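Local coordinates for UL144 (Macacine herpesvirus 1, PDB 6NYP), which probably acts as a viral mimic of the tumour necrosis factor receptor family, binding the inhibitory lymphocyte receptor BTLA as its cytomegalovirus namesake does, at residues 38-43 with 49-54; 8-13 with 22-27. All coordinates share one frame; numbering follows the deposited sequence.

Contact 1 of 2, residues 38-43 with 49-54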
loop_
_atom_site.group_PDB
_atom_site.type_symbol
_atom_site.label_atom_id
_atom_site.label_comp_id
_atom_site.label_asym_id
_atom_site.label_seq_id
_atom_site.Cartn_x
_atom_site.Cartn_y
_atom_site.Cartn_z
ATOM N N LEU F 38 -11.398 -3.858 1.827
ATOM C CA LEU F 38 -11.888 -3.569 3.200
ATOM C C LEU F 38 -12.698 -4.755 3.734
ATOM O O LEU F 38 -13.729 -5.073 3.137
ATOM C CB LEU F 38 -12.738 -2.295 3.128
ATOM C CG LEU F 38 -13.068 -1.603 4.450
ATOM C CD1 LEU F 38 -11.811 -1.253 5.239
ATOM C CD2 LEU F 38 -13.900 -0.352 4.187
ATOM N N CYS F 39 -12.242 -5.374 4.825
ATOM C CA CYS F 39 -13.074 -6.272 5.673
ATOM C C CYS F 39 -14.222 -5.450 6.252
ATOM O O CYS F 39 -13.976 -4.423 6.875
ATOM C CB CYS F 39 -12.270 -6.915 6.800
ATOM S SG CYS F 39 -11.345 -8.395 6.313
ATOM N N PRO F 40 -15.501 -5.846 6.054
ATOM C CA PRO F 40 -16.633 -5.038 6.518
ATOM C C PRO F 40 -16.771 -5.045 8.051
ATOM O O PRO F 40 -16.258 -5.960 8.689
ATOM C CB PRO F 40 -17.848 -5.694 5.847
ATOM C CG PRO F 40 -17.423 -7.133 5.643
ATOM C CD PRO F 40 -15.927 -7.095 5.402
ATOM N N SER F 41 -17.460 -4.042 8.605
ATOM C CA SER F 41 -17.675 -3.871 10.067
ATOM C C SER F 41 -18.285 -5.149 10.657
ATOM O O SER F 41 -19.215 -5.701 10.039
ATOM C CB SER F 41 -18.529 -2.670 10.369
ATOM O OG SER F 41 -18.493 -2.396 11.761
ATOM N N GLY F 42 -17.754 -5.606 11.797
ATOM C CA GLY F 42 -18.172 -6.840 12.489
ATOM C C GLY F 42 -17.361 -8.049 12.048
ATOM O O GLY F 42 -17.736 -9.187 12.434
ATOM N N THR F 43 -16.311 -7.825 11.249
ATOM C CA THR F 43 -15.355 -8.859 10.769
ATOM C C THR F 43 -13.928 -8.396 11.076
ATOM O O THR F 43 -13.722 -7.180 11.251
ATOM C CB THR F 43 -15.529 -9.145 9.272
ATOM O OG1 THR F 43 -14.920 -8.093 8.514
ATOM C CG2 THR F 43 -16.983 -9.313 8.884
ATOM N N TYR F 49 -6.107 -13.421 3.479
ATOM C CA TYR F 49 -7.139 -13.452 2.406
ATOM C C TYR F 49 -8.576 -13.503 2.961
ATOM O O TYR F 49 -9.509 -13.316 2.149
ATOM C CB TYR F 49 -6.907 -14.670 1.504
ATOM C CG TYR F 49 -5.521 -14.820 0.926
ATOM C CD1 TYR F 49 -5.105 -14.052 -0.150
ATOM C CD2 TYR F 49 -4.630 -15.755 1.433
ATOM C CE1 TYR F 49 -3.831 -14.183 -0.682
ATOM C CE2 TYR F 49 -3.365 -15.922 0.893
ATOM C CZ TYR F 49 -2.958 -15.124 -0.162
ATOM O OH TYR F 49 -1.702 -15.266 -0.681
ATOM N N GLN F 50 -8.778 -13.774 4.259
ATOM C CA GLN F 50 -10.124 -14.047 4.846
ATOM C C GLN F 50 -10.532 -12.926 5.817
ATOM O O GLN F 50 -9.689 -12.514 6.626
ATOM C CB GLN F 50 -10.137 -15.400 5.572
ATOM C CG GLN F 50 -10.719 -16.567 4.773
ATOM C CD GLN F 50 -9.726 -17.285 3.888
ATOM O OE1 GLN F 50 -8.522 -17.335 4.147
ATOM N NE2 GLN F 50 -10.243 -17.877 2.828
ATOM N N CYS F 51 -11.789 -12.480 5.744
ATOM C CA CYS F 51 -12.500 -11.745 6.829
ATOM C C CYS F 51 -13.350 -12.742 7.627
ATOM O O CYS F 51 -14.293 -13.311 7.037
ATOM C CB CYS F 51 -13.430 -10.657 6.296
ATOM S SG CYS F 51 -12.647 -9.483 5.161
ATOM N N THR F 52 -13.027 -12.957 8.905
ATOM C CA THR F 52 -13.783 -13.843 9.831
ATOM C C THR F 52 -14.703 -12.986 10.711
ATOM O O THR F 52 -14.251 -11.924 11.194
ATOM C CB THR F 52 -12.825 -14.711 10.653
ATOM O OG1 THR F 52 -12.056 -15.480 9.726
ATOM C CG2 THR F 52 -13.529 -15.625 11.630
ATOM N N GLN F 53 -15.948 -13.439 10.904
ATOM C CA GLN F 53 -16.984 -12.780 11.748
ATOM C C GLN F 53 -16.481 -12.715 13.198
ATOM O O GLN F 53 -15.967 -13.755 13.696
ATOM C CB GLN F 53 -18.303 -13.555 11.644
ATOM C CG GLN F 53 -19.553 -12.751 11.991
ATOM C CD GLN F 53 -19.923 -11.700 10.970
ATOM O OE1 GLN F 53 -20.364 -10.609 11.323
ATOM N NE2 GLN F 53 -19.719 -11.999 9.696
ATOM N N CYS F 54 -16.593 -11.539 13.832
ATOM C CA CYS F 54 -16.182 -11.301 15.242
ATOM C C CYS F 54 -17.092 -12.101 16.184
ATOM O O CYS F 54 -18.331 -11.911 16.123
ATOM C CB CYS F 54 -16.218 -9.817 15.598
ATOM S SG CYS F 54 -15.004 -8.813 14.698
#
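G42 and C54 are joined by a nearly straight backbone hydrogen bond, with N of C54 reaching O of G42 at 3.0 Å and an N-H...O angle of 176°. The donor is tilted from the carbonyl plane, and CB and SG of C54 also pack against G42. This carbonyl belongs to a type II turn running from P40 to T43, in which G42 supplies the positive phi. T43 folds its own side chain back over the turn: chi1 of 77° sets OG1 between the backbone N and the carbonyl carbon, facing P40 O, but this hydrogen bond is modelled short and its fine geometry is doubtful. CB of C51 lies 3.7 Å from that OG1. T43 and Q53 form a non-hydrogen-bonded antiparallel pair, and CA of T43 approaches O of T52 at 3.3 Å in a CA-H...O contact. At the other end, SG of C39 is bonded to SG of C51 at 2.1 Å, with a left-handed chi3 of -94°; P40 CD rests near this bridge. C54 continues the disulfide series by pairing with C67. A turn followed by a short hairpin and tied back by a cystine is the pattern of the A1 module in TNF-receptor cysteine-rich domains.

Contact 2 of 2, residues 8-13 with 22-27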
loop_
_atom_site.group_PDB
_atom_site.type_symbol
_atom_site.label_atom_id
_atom_site.label_comp_id
_atom_site.label_asym_id
_atom_site.label_seq_id
_atom_site.Cartn_x
_atom_site.Cartn_y
_atom_site.Cartn_z
ATOM N N VAL F 8 5.459 -9.151 2.109
ATOM C CA VAL F 8 4.762 -10.383 2.584
ATOM C C VAL F 8 4.774 -11.397 1.434
ATOM O O VAL F 8 4.550 -10.976 0.284
ATOM C CB VAL F 8 3.331 -10.060 3.058
ATOM C CG1 VAL F 8 2.510 -9.347 1.990
ATOM C CG2 VAL F 8 2.609 -11.298 3.557
ATOM N N GLN F 9 5.075 -12.667 1.728
ATOM C CA GLN F 9 4.998 -13.786 0.750
ATOM C C GLN F 9 3.523 -14.073 0.477
ATOM O O GLN F 9 2.803 -14.381 1.443
ATOM C CB GLN F 9 5.685 -15.058 1.264
ATOM C CG GLN F 9 7.085 -15.270 0.700
ATOM C CD GLN F 9 7.414 -16.711 0.391
ATOM O OE1 GLN F 9 6.970 -17.629 1.076
ATOM N NE2 GLN F 9 8.209 -16.918 -0.648
ATOM N N LEU F 10 3.090 -13.968 -0.782
ATOM C CA LEU F 10 1.690 -14.278 -1.179
ATOM C C LEU F 10 1.626 -15.666 -1.834
ATOM O O LEU F 10 1.069 -16.582 -1.190
ATOM C CB LEU F 10 1.144 -13.161 -2.072
ATOM C CG LEU F 10 0.837 -11.839 -1.357
ATOM C CD1 LEU F 10 0.048 -10.898 -2.254
ATOM C CD2 LEU F 10 0.082 -12.061 -0.055
ATOM N N GLY F 11 2.202 -15.848 -3.026
ATOM C CA GLY F 11 2.462 -17.192 -3.579
ATOM C C GLY F 11 3.877 -17.629 -3.240
ATOM O O GLY F 11 4.215 -17.654 -2.039
ATOM N N ASP F 12 4.697 -17.874 -4.267
ATOM C CA ASP F 12 6.184 -17.854 -4.188
ATOM C C ASP F 12 6.672 -16.462 -4.612
ATOM O O ASP F 12 7.788 -16.358 -5.162
ATOM C CB ASP F 12 6.790 -18.971 -5.042
ATOM C CG ASP F 12 6.318 -20.367 -4.662
ATOM O OD1 ASP F 12 5.866 -20.551 -3.509
ATOM O OD2 ASP F 12 6.412 -21.268 -5.522
ATOM N N GLN F 13 5.867 -15.428 -4.338
ATOM C CA GLN F 13 6.060 -14.033 -4.809
ATOM C C GLN F 13 6.102 -13.093 -3.597
ATOM O O GLN F 13 5.247 -13.240 -2.685
ATOM C CB GLN F 13 4.930 -13.661 -5.773
ATOM C CG GLN F 13 5.121 -12.358 -6.546
ATOM C CD GLN F 13 6.269 -12.376 -7.529
ATOM O OE1 GLN F 13 6.296 -13.161 -8.477
ATOM N NE2 GLN F 13 7.208 -11.462 -7.344
ATOM N N TYR F 22 -7.832 -4.572 5.858
ATOM C CA TYR F 22 -7.931 -5.050 4.455
ATOM C C TYR F 22 -7.369 -6.470 4.331
ATOM O O TYR F 22 -6.416 -6.806 5.059
ATOM C CB TYR F 22 -7.171 -4.101 3.531
ATOM C CG TYR F 22 -7.730 -2.706 3.435
ATOM C CD1 TYR F 22 -7.494 -1.761 4.419
ATOM C CD2 TYR F 22 -8.449 -2.315 2.317
ATOM C CE1 TYR F 22 -7.970 -0.465 4.306
ATOM C CE2 TYR F 22 -8.957 -1.030 2.202
ATOM C CZ TYR F 22 -8.717 -0.100 3.199
ATOM O OH TYR F 22 -9.221 1.161 3.078
ATOM N N ARG F 23 -7.964 -7.267 3.436
ATOM C CA ARG F 23 -7.480 -8.613 3.028
ATOM C C ARG F 23 -7.013 -8.535 1.567
ATOM O O ARG F 23 -7.539 -7.657 0.817
ATOM C CB ARG F 23 -8.595 -9.654 3.179
ATOM C CG ARG F 23 -9.549 -9.687 1.993
ATOM C CD ARG F 23 -11.015 -9.917 2.271
ATOM N NE ARG F 23 -11.731 -9.963 1.002
ATOM C CZ ARG F 23 -13.048 -10.085 0.855
ATOM N NH1 ARG F 23 -13.835 -10.199 1.912
ATOM N NH2 ARG F 23 -13.575 -10.102 -0.359
ATOM N N VAL F 24 -6.091 -9.424 1.175
ATOM C CA VAL F 24 -5.572 -9.537 -0.221
ATOM C C VAL F 24 -6.684 -10.110 -1.113
ATOM O O VAL F 24 -7.139 -11.242 -0.847
ATOM C CB VAL F 24 -4.299 -10.406 -0.280
ATOM C CG1 VAL F 24 -3.853 -10.691 -1.710
ATOM C CG2 VAL F 24 -3.159 -9.805 0.526
ATOM N N THR F 25 -7.114 -9.332 -2.111
ATOM C CA THR F 25 -8.162 -9.657 -3.117
ATOM C C THR F 25 -7.497 -9.988 -4.462
ATOM O O THR F 25 -8.175 -10.569 -5.324
ATOM C CB THR F 25 -9.146 -8.482 -3.213
ATOM O OG1 THR F 25 -10.037 -8.640 -2.114
ATOM C CG2 THR F 25 -9.929 -8.402 -4.506
ATOM N N GLY F 26 -6.235 -9.589 -4.647
ATOM C CA GLY F 26 -5.425 -9.890 -5.839
ATOM C C GLY F 26 -3.949 -9.923 -5.497
ATOM O O GLY F 26 -3.462 -8.958 -4.859
ATOM N N GLN F 27 -3.258 -10.992 -5.894
ATOM C CA GLN F 27 -1.805 -11.184 -5.637
ATOM C C GLN F 27 -1.027 -10.230 -6.547
ATOM O O GLN F 27 -1.493 -9.997 -7.685
ATOM C CB GLN F 27 -1.370 -12.623 -5.929
ATOM C CG GLN F 27 -2.321 -13.710 -5.442
ATOM C CD GLN F 27 -1.587 -14.988 -5.115
ATOM O OE1 GLN F 27 -1.843 -15.625 -4.096
ATOM N NE2 GLN F 27 -0.641 -15.357 -5.968
#
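L10, Q27 and V24 contribute most of the surface buried here, and L10 gives the largest share. Its side chain leaves the turn after strand 8-9 and meets V24 tip to tip, branch against branch: CD1 of L10 lies 3.9 Å from CG1 of V24, while CD2 of L10 lies 4.0 Å from CG2 of V24. The valine can offer both methyls because its CG1 is anti to the backbone N (chi1 172°), which leaves CG2 anti to the carbonyl carbon. CD1 of L10 also touches the backbone of Q27, 3.9 Å from its CA, so one leucine branch bridges the residues before and after the corner at T25. Q27 returns the contact from its own side. Its chain, extended beyond CG, carries the amide alongside the L10-G11 peptide, with NE2 of Q27 4.1 Å from N of G11. No hydrogen bond crosses between the segments, and the join is therefore one of van der Waals packing. The leucine's place is set by its own turn, where N of L10 hydrogen-bonds O of Q13 at 3.0 Å. Opposite T35, T25 and G26 form a classic beta bulge. Small hairpins meeting through a few apolar side chains, with cystines such as C3-C14 close by, are consistent with the first cysteine-rich domain of a TNF-receptor-like protein.

In the fold
Contacts 1 and 2 follow one another along an elongated, disulfide-rich chain, their centres about 17 Å apart. They nevertheless touch. Y49, from the second segment of contact 1, links them directly, bringing its OH to 3.1 Å from O of L10 and 3.4 Å from OE1 of Q27, while SG of C51 lies against the R23 side chain. The 22-26 and 34-38 hairpin joins them as well, since strand 22-26 belongs to contact 2 and L38, lying against Y22, to contact 1; both of these residues also meet a chain of another protein, which places that end of the hairpin at the partner interface. Further away, the C54 side chain is about 11 Å from a glycan sugar, and that of L10 about 11 Å from a sodium ion.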